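Side-chain contacts in N-acetylglucosamine 2-epimerase (Xylella fastidiosa, PDB 3GT5), which probably interconverts epimers of amino sugars, as a member of the N-acylglucosamine 2-epimerase family: residues 35-38 and 42-45; 181-186 and 257-262; 310-315 and 336-341. One frame throughout, in Å; residues are numbered along the deposited sequence.

Contact 1 (35-38 and 42-45); sequences HYFR and SIYN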
# COMPACT_ATOMS: atom_id res chain seq x y z
N HIS A 35 14.14 -6.76 7.79
CA HIS A 35 12.94 -5.91 7.79
C HIS A 35 13.01 -4.65 8.68
O HIS A 35 12.05 -3.89 8.73
CB HIS A 35 11.72 -6.75 8.17
CG HIS A 35 11.40 -7.81 7.18
ND1 HIS A 35 10.45 -8.78 7.40
CD2 HIS A 35 11.90 -8.06 5.94
CE1 HIS A 35 10.37 -9.57 6.35
NE2 HIS A 35 11.22 -9.14 5.43
N TYR A 36 14.12 -4.42 9.39
CA TYR A 36 14.23 -3.29 10.31
C TYR A 36 15.53 -2.52 10.05
O TYR A 36 16.63 -3.05 10.27
CB TYR A 36 14.19 -3.79 11.75
CG TYR A 36 12.86 -4.37 12.22
CD1 TYR A 36 11.94 -3.61 12.93
CD2 TYR A 36 12.54 -5.69 11.97
CE1 TYR A 36 10.75 -4.14 13.38
CE2 TYR A 36 11.34 -6.23 12.39
CZ TYR A 36 10.46 -5.45 13.12
OH TYR A 36 9.29 -6.00 13.56
N PHE A 37 15.39 -1.29 9.53
CA PHE A 37 16.53 -0.47 9.13
C PHE A 37 16.54 0.89 9.80
O PHE A 37 15.51 1.61 9.87
CB PHE A 37 16.54 -0.19 7.62
CG PHE A 37 16.47 -1.42 6.75
CD1 PHE A 37 17.59 -1.87 6.08
CD2 PHE A 37 15.26 -2.09 6.54
CE1 PHE A 37 17.53 -2.99 5.28
CE2 PHE A 37 15.21 -3.21 5.72
CZ PHE A 37 16.33 -3.67 5.11
N ARG A 38 17.72 1.28 10.29
CA ARG A 38 17.95 2.64 10.72
C ARG A 38 18.15 3.61 9.56
O ARG A 38 18.31 3.20 8.40
CB ARG A 38 19.21 2.72 11.62
CG ARG A 38 19.12 1.91 12.87
CD ARG A 38 20.33 2.18 13.80
NE ARG A 38 20.25 1.31 14.97
CZ ARG A 38 20.83 0.11 15.09
NH1 ARG A 38 21.57 -0.42 14.12
NH2 ARG A 38 20.65 -0.58 16.21
N SER A 42 21.71 0.62 8.62
CA SER A 42 22.12 -0.49 9.46
C SER A 42 20.88 -1.26 9.93
O SER A 42 19.77 -0.68 10.01
CB SER A 42 23.01 -0.01 10.61
OG SER A 42 22.40 0.94 11.43
N ILE A 43 21.06 -2.56 10.16
CA ILE A 43 19.96 -3.45 10.54
C ILE A 43 19.85 -3.50 12.06
O ILE A 43 20.83 -3.81 12.77
CB ILE A 43 20.10 -4.86 9.89
CG1 ILE A 43 19.96 -4.78 8.38
CG2 ILE A 43 19.04 -5.85 10.45
CD1 ILE A 43 21.14 -5.16 7.61
N TYR A 44 18.69 -3.16 12.59
CA TYR A 44 18.54 -3.10 14.05
C TYR A 44 17.76 -4.24 14.65
O TYR A 44 17.66 -4.34 15.88
CB TYR A 44 17.98 -1.74 14.50
CG TYR A 44 16.52 -1.41 14.23
CD1 TYR A 44 15.50 -1.84 15.09
CD2 TYR A 44 16.17 -0.55 13.18
CE1 TYR A 44 14.18 -1.46 14.86
CE2 TYR A 44 14.85 -0.18 12.96
CZ TYR A 44 13.88 -0.63 13.79
OH TYR A 44 12.58 -0.23 13.54
N ASN A 45 17.20 -5.10 13.80
CA ASN A 45 16.57 -6.33 14.26
C ASN A 45 16.65 -7.25 13.07
O ASN A 45 15.96 -7.02 12.08
CB ASN A 45 15.12 -6.12 14.67
CG ASN A 45 14.47 -7.38 15.22
OD1 ASN A 45 14.70 -8.49 14.74
ND2 ASN A 45 13.64 -7.20 16.24
O HOH W 1 14.54 -8.54 10.26
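The backbone oxygen of Ser42 is held by two groups from the facing arm of this short beta hairpin. Arg38 N donates to Ser42 O at 2.9 Å with an N-H...O angle of 165°, and Phe37 CA adds a C-H...O contact to the same oxygen. The next carbonyl interaction is looser: Tyr44 N donates to Tyr36 O at 3.1 Å. On one face of the hairpin Phe37 and Ile43 form a non-hydrogen-bonded antiparallel pair, and helix 51-68 covers Phe37 through Phe57.

The other face carries Tyr36 and Asn45, and the Tyr44 ring, from the corner of the chain, meets Tyr36 there. Tyr36 CB sits over the centre of the Tyr44 ring, 3.7 Å from its centroid, and the Tyr36 ring turns its edge to that face in an offset edge-to-face pair with planes at 70°. Tyr44 is placed there by a chi1 of 72°, which sets CG between its backbone N and carbonyl carbon. The Asn45 amide stacks over a face of the Tyr36 ring, moderately inclined to it, while Tyr36 OH and Asn45 OD1 are both tied to His48, which follows in the chain.

At the turn end the extended Arg38 chain lays one guanidinium face on Tyr44 CB. Its NH1 donates in plane to Ser42 OG at 3.1 Å, and that hydroxyl also bonds Asp40 OD1.

Contact 2 (181-186 and 257-262); sequences AMLAAY and LLILDR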
# COMPACT_ATOMS: atom_id res chain seq x y z
N ALA A 181 -4.22 -5.37 -5.35
CA ALA A 181 -3.64 -6.66 -5.75
C ALA A 181 -4.38 -7.26 -6.91
O ALA A 181 -3.74 -7.85 -7.79
CB ALA A 181 -3.63 -7.69 -4.57
N MET A 182 -5.71 -7.07 -6.96
CA MET A 182 -6.50 -7.61 -8.06
C MET A 182 -6.22 -6.89 -9.37
O MET A 182 -6.16 -7.53 -10.42
CB MET A 182 -7.99 -7.65 -7.73
CG MET A 182 -8.36 -8.69 -6.68
SD MET A 182 -8.03 -10.46 -7.12
CE MET A 182 -8.48 -11.21 -5.50
N LEU A 183 -5.99 -5.56 -9.30
CA LEU A 183 -5.55 -4.81 -10.45
C LEU A 183 -4.19 -5.30 -10.97
O LEU A 183 -4.01 -5.51 -12.18
CB LEU A 183 -5.52 -3.32 -10.16
CG LEU A 183 -6.86 -2.61 -10.00
CD1 LEU A 183 -6.71 -1.22 -9.30
CD2 LEU A 183 -7.59 -2.51 -11.34
N ALA A 184 -3.23 -5.49 -10.06
CA ALA A 184 -1.92 -6.06 -10.42
C ALA A 184 -2.05 -7.46 -11.06
O ALA A 184 -1.35 -7.77 -12.04
CB ALA A 184 -1.03 -6.12 -9.22
N ALA A 185 -2.95 -8.28 -10.51
CA ALA A 185 -3.17 -9.66 -10.97
C ALA A 185 -3.71 -9.62 -12.41
O ALA A 185 -3.31 -10.45 -13.28
CB ALA A 185 -4.15 -10.39 -10.03
N TYR A 186 -4.62 -8.68 -12.66
CA TYR A 186 -5.17 -8.48 -14.00
C TYR A 186 -4.09 -8.04 -14.98
O TYR A 186 -4.00 -8.55 -16.10
CB TYR A 186 -6.28 -7.45 -14.00
CG TYR A 186 -6.72 -7.03 -15.39
CD1 TYR A 186 -7.44 -7.90 -16.19
CD2 TYR A 186 -6.41 -5.76 -15.91
CE1 TYR A 186 -7.84 -7.53 -17.48
CE2 TYR A 186 -6.83 -5.39 -17.19
CZ TYR A 186 -7.54 -6.27 -17.96
OH TYR A 186 -7.96 -5.87 -19.22
N LEU A 257 -9.19 4.09 -8.14
CA LEU A 257 -10.33 4.35 -9.04
C LEU A 257 -9.85 4.85 -10.41
O LEU A 257 -10.47 4.54 -11.45
CB LEU A 257 -11.28 5.39 -8.43
CG LEU A 257 -11.97 4.98 -7.15
CD1 LEU A 257 -12.84 6.15 -6.59
CD2 LEU A 257 -12.85 3.73 -7.35
N LEU A 258 -8.79 5.66 -10.42
CA LEU A 258 -8.24 6.15 -11.69
C LEU A 258 -7.46 5.05 -12.46
O LEU A 258 -7.40 5.08 -13.69
CB LEU A 258 -7.37 7.40 -11.50
CG LEU A 258 -8.12 8.74 -11.55
CD1 LEU A 258 -8.54 9.18 -12.99
CD2 LEU A 258 -9.32 8.73 -10.67
N ILE A 259 -6.91 4.10 -11.76
CA ILE A 259 -6.30 2.92 -12.42
C ILE A 259 -7.45 2.06 -13.00
O ILE A 259 -7.37 1.61 -14.13
CB ILE A 259 -5.42 2.11 -11.48
CG1 ILE A 259 -4.21 2.96 -11.04
CG2 ILE A 259 -4.94 0.81 -12.18
CD1 ILE A 259 -3.38 2.35 -9.93
N LEU A 260 -8.53 1.90 -12.25
CA LEU A 260 -9.68 1.17 -12.78
C LEU A 260 -10.23 1.82 -14.04
O LEU A 260 -10.61 1.13 -14.99
CB LEU A 260 -10.78 1.04 -11.75
CG LEU A 260 -10.55 -0.06 -10.71
CD1 LEU A 260 -11.34 0.25 -9.43
CD2 LEU A 260 -10.94 -1.45 -11.27
N ASP A 261 -10.23 3.16 -14.05
CA ASP A 261 -10.79 3.95 -15.17
C ASP A 261 -10.00 3.76 -16.47
O ASP A 261 -10.51 4.01 -17.60
CB ASP A 261 -10.82 5.42 -14.75
CG ASP A 261 -11.26 6.36 -15.86
OD1 ASP A 261 -12.47 6.45 -16.13
OD2 ASP A 261 -10.37 7.06 -16.42
N ARG A 262 -8.75 3.41 -16.32
CA ARG A 262 -7.87 3.03 -17.43
C ARG A 262 -8.30 1.72 -18.12
O ARG A 262 -8.12 1.57 -19.35
CB ARG A 262 -6.44 2.95 -16.89
CG ARG A 262 -5.33 3.16 -17.85
CD ARG A 262 -3.97 2.86 -17.15
NE ARG A 262 -3.61 3.94 -16.23
CZ ARG A 262 -2.80 3.85 -15.17
NH1 ARG A 262 -2.24 2.72 -14.79
NH2 ARG A 262 -2.58 4.95 -14.46
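Leu183 meets two consecutive residues of the facing helix, and its two methyls divide the work: CD1 goes to Ile259 and CD2 to Leu260. The contact therefore joins helix 172-189 to helix 247-263 through the forked end of a single leucine, one methyl on each of two consecutive residues. The nearest CA pair, Leu183 and Leu260, is 7.6 Å apart, so the side chains alone make the contact.

The two halves differ in orientation. Leu183 and Leu260 are set at about a right angle, and they touch methyl to methyl, with Leu183 CD2 at 3.5 Å from Leu260 CD2, a close approach for two methyl groups. The CA–CB bond of Leu260 does not aim at Leu183; the remainder of its side chain brings CD2 across, and CG follows at 3.9 Å from the same Leu183 CD2. Leu183 and Ile259 meet at a slant instead. Here the touching group is the gamma methyl: with chi1 of -65° Ile259 CG2 lies anti to its backbone N, and this branch comes to 3.9 Å from Leu183 CD1.

Neighbouring helices complete the packing. Ile259 also rests on Leu321 of helix 309-326, Leu260 on Ala202 of helix 192-211, and, one turn further along the first helix, Tyr186 pairs edge-to-face with Tyr263. Such layers of packed helices are consistent with the (alpha/alpha)6 barrel known for this family.

All three residues are buried and every touching atom is carbon, so across these two segments the join rests on shape and dispersion. With no polar group in it, the contact depends on close fit of the branches and probably gains from the exclusion of water.

Contact 3 (310-315 and 336-341); sequences WVQAES and DRLWAY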
# COMPACT_ATOMS: atom_id res chain seq x y z
N TRP A 310 3.77 7.65 3.64
CA TRP A 310 2.88 7.00 2.67
C TRP A 310 1.67 7.86 2.35
O TRP A 310 1.13 7.84 1.23
CB TRP A 310 2.48 5.61 3.15
CG TRP A 310 1.53 5.57 4.35
CD1 TRP A 310 1.87 5.41 5.64
CD2 TRP A 310 0.10 5.67 4.30
NE1 TRP A 310 0.73 5.41 6.43
CE2 TRP A 310 -0.37 5.53 5.63
CE3 TRP A 310 -0.83 5.84 3.27
CZ2 TRP A 310 -1.72 5.56 5.96
CZ3 TRP A 310 -2.19 5.90 3.59
CH2 TRP A 310 -2.62 5.75 4.94
N VAL A 311 1.23 8.66 3.32
CA VAL A 311 0.15 9.65 3.08
C VAL A 311 0.49 10.69 2.00
O VAL A 311 -0.30 10.97 1.11
CB VAL A 311 -0.26 10.32 4.43
CG1 VAL A 311 -1.38 11.32 4.23
CG2 VAL A 311 -0.69 9.18 5.43
N GLN A 312 1.71 11.20 2.06
CA GLN A 312 2.13 12.14 1.07
C GLN A 312 2.28 11.45 -0.30
O GLN A 312 1.88 12.01 -1.30
CB GLN A 312 3.45 12.79 1.48
CG GLN A 312 3.64 13.10 2.96
CD GLN A 312 2.51 13.85 3.64
OE1 GLN A 312 1.98 14.82 3.11
NE2 GLN A 312 2.17 13.42 4.85
N ALA A 313 2.85 10.26 -0.29
CA ALA A 313 3.16 9.50 -1.54
C ALA A 313 1.86 9.11 -2.29
O ALA A 313 1.74 9.28 -3.49
CB ALA A 313 4.02 8.27 -1.17
N GLU A 314 0.90 8.55 -1.58
CA GLU A 314 -0.33 8.08 -2.21
C GLU A 314 -1.09 9.28 -2.78
O GLU A 314 -1.73 9.20 -3.84
CB GLU A 314 -1.23 7.32 -1.21
CG GLU A 314 -0.67 5.97 -0.78
CD GLU A 314 -0.55 4.95 -1.93
OE1 GLU A 314 -1.34 5.01 -2.92
OE2 GLU A 314 0.34 4.07 -1.86
N SER A 315 -1.00 10.41 -2.06
CA SER A 315 -1.68 11.59 -2.46
C SER A 315 -1.09 12.21 -3.72
O SER A 315 -1.82 12.69 -4.58
CB SER A 315 -1.79 12.60 -1.31
OG SER A 315 -2.50 12.01 -0.23
N ASP A 336 2.68 19.23 -7.11
CA ASP A 336 3.89 20.02 -6.90
C ASP A 336 4.08 20.37 -5.43
O ASP A 336 5.17 20.29 -4.93
CB ASP A 336 3.87 21.33 -7.71
CG ASP A 336 4.02 21.13 -9.22
OD1 ASP A 336 4.37 20.05 -9.75
OD2 ASP A 336 3.79 22.14 -9.92
N ARG A 337 3.02 20.75 -4.74
CA ARG A 337 3.18 21.11 -3.32
C ARG A 337 3.45 19.91 -2.42
O ARG A 337 4.19 20.00 -1.42
CB ARG A 337 2.04 22.03 -2.81
CG ARG A 337 0.71 21.42 -2.50
CD ARG A 337 -0.25 22.52 -1.86
NE ARG A 337 -0.52 23.66 -2.75
CZ ARG A 337 -1.48 23.76 -3.69
NH1 ARG A 337 -2.37 22.80 -3.92
NH2 ARG A 337 -1.58 24.87 -4.42
N LEU A 338 2.86 18.76 -2.77
CA LEU A 338 3.11 17.53 -2.04
C LEU A 338 4.58 17.14 -2.20
O LEU A 338 5.24 16.80 -1.23
CB LEU A 338 2.17 16.39 -2.52
CG LEU A 338 0.75 16.54 -1.94
CD1 LEU A 338 -0.25 15.73 -2.77
CD2 LEU A 338 0.66 16.11 -0.50
N TRP A 339 5.07 17.18 -3.44
CA TRP A 339 6.50 16.88 -3.64
C TRP A 339 7.41 17.91 -2.95
O TRP A 339 8.43 17.53 -2.41
CB TRP A 339 6.85 16.78 -5.12
CG TRP A 339 6.84 15.42 -5.67
CD1 TRP A 339 6.09 14.96 -6.71
CD2 TRP A 339 7.65 14.33 -5.25
NE1 TRP A 339 6.38 13.63 -6.95
CE2 TRP A 339 7.33 13.22 -6.07
CE3 TRP A 339 8.64 14.18 -4.27
CZ2 TRP A 339 7.96 11.99 -5.91
CZ3 TRP A 339 9.24 12.96 -4.10
CH2 TRP A 339 8.90 11.88 -4.92
N ALA A 340 7.06 19.20 -3.00
CA ALA A 340 7.89 20.22 -2.37
C ALA A 340 8.01 19.95 -0.88
O ALA A 340 9.09 20.03 -0.31
CB ALA A 340 7.34 21.60 -2.62
N TYR A 341 6.88 19.63 -0.23
CA TYR A 341 6.93 19.20 1.17
C TYR A 341 7.80 17.95 1.42
O TYR A 341 8.67 17.89 2.30
CB TYR A 341 5.51 18.94 1.68
CG TYR A 341 5.56 18.40 3.07
CD1 TYR A 341 5.86 19.23 4.14
CD2 TYR A 341 5.39 17.06 3.32
CE1 TYR A 341 5.96 18.73 5.40
CE2 TYR A 341 5.51 16.54 4.59
CZ TYR A 341 5.80 17.38 5.64
OH TYR A 341 5.94 16.90 6.94
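Leu338 is the first residue of 336-341 to touch 310-315, and its two methyls reach two residues on one side of the partner helix. The helices 309-326 and 329-346, joined by a short loop, form an antiparallel pair in the (alpha/alpha)6 barrel expected of this family; the axes of the two segments approach to 9.6 Å at 150°. Leu338 CD1 packs against the Ser315 backbone, 3.7 Å from its C, and against Ser315 CB. The hydroxyl of Ser315 is occupied within its own helix, donating from OG to Val311 O at 2.8 Å, and it also bonds Thr251 OG1 of helix 247-263. The other methyl, Leu338 CD2, lies 4.1 Å from Gln312 OE1, the two side chains meeting at about a right angle.

One turn later comes Tyr341, whose chi1 of 175° sends the ring across to the same glutamine. Ring and amide planes stand 60° apart, hence unstacked. The Gln312 chain bends at chi2, and its amide is fixed at both ends: OE1 accepts from Leu292 N, and NE2 bonds Tyr308 O. Tyr341 OH pairs with Asn362 OD1, while Tyr341 CE2 stops 4.1 Å from Gln312 CD.

Overall arrangement
The three contacts follow one another along the chain without overlap. Contact 1 is a surface hairpin, its centre about 21 Å from that of the chain; contact 2 lies on the opposite side of that centre, 33 Å from contact 1 between centres. Contacts 1 and 3 are 25 Å apart between centres, with nearest atoms about 14 Å apart and no touch. Contacts 2 and 3 are buried, with centres 21 Å apart and nearest atoms about 8 Å apart. Their helices link them: Ile259 rests on helix 309-326, which supplies 310-315, and Ser315 bonds helix 247-263. Both thus join helices of the body, consistent with an (alpha/alpha)6 barrel, whereas contact 1 is one of the smaller beta elements.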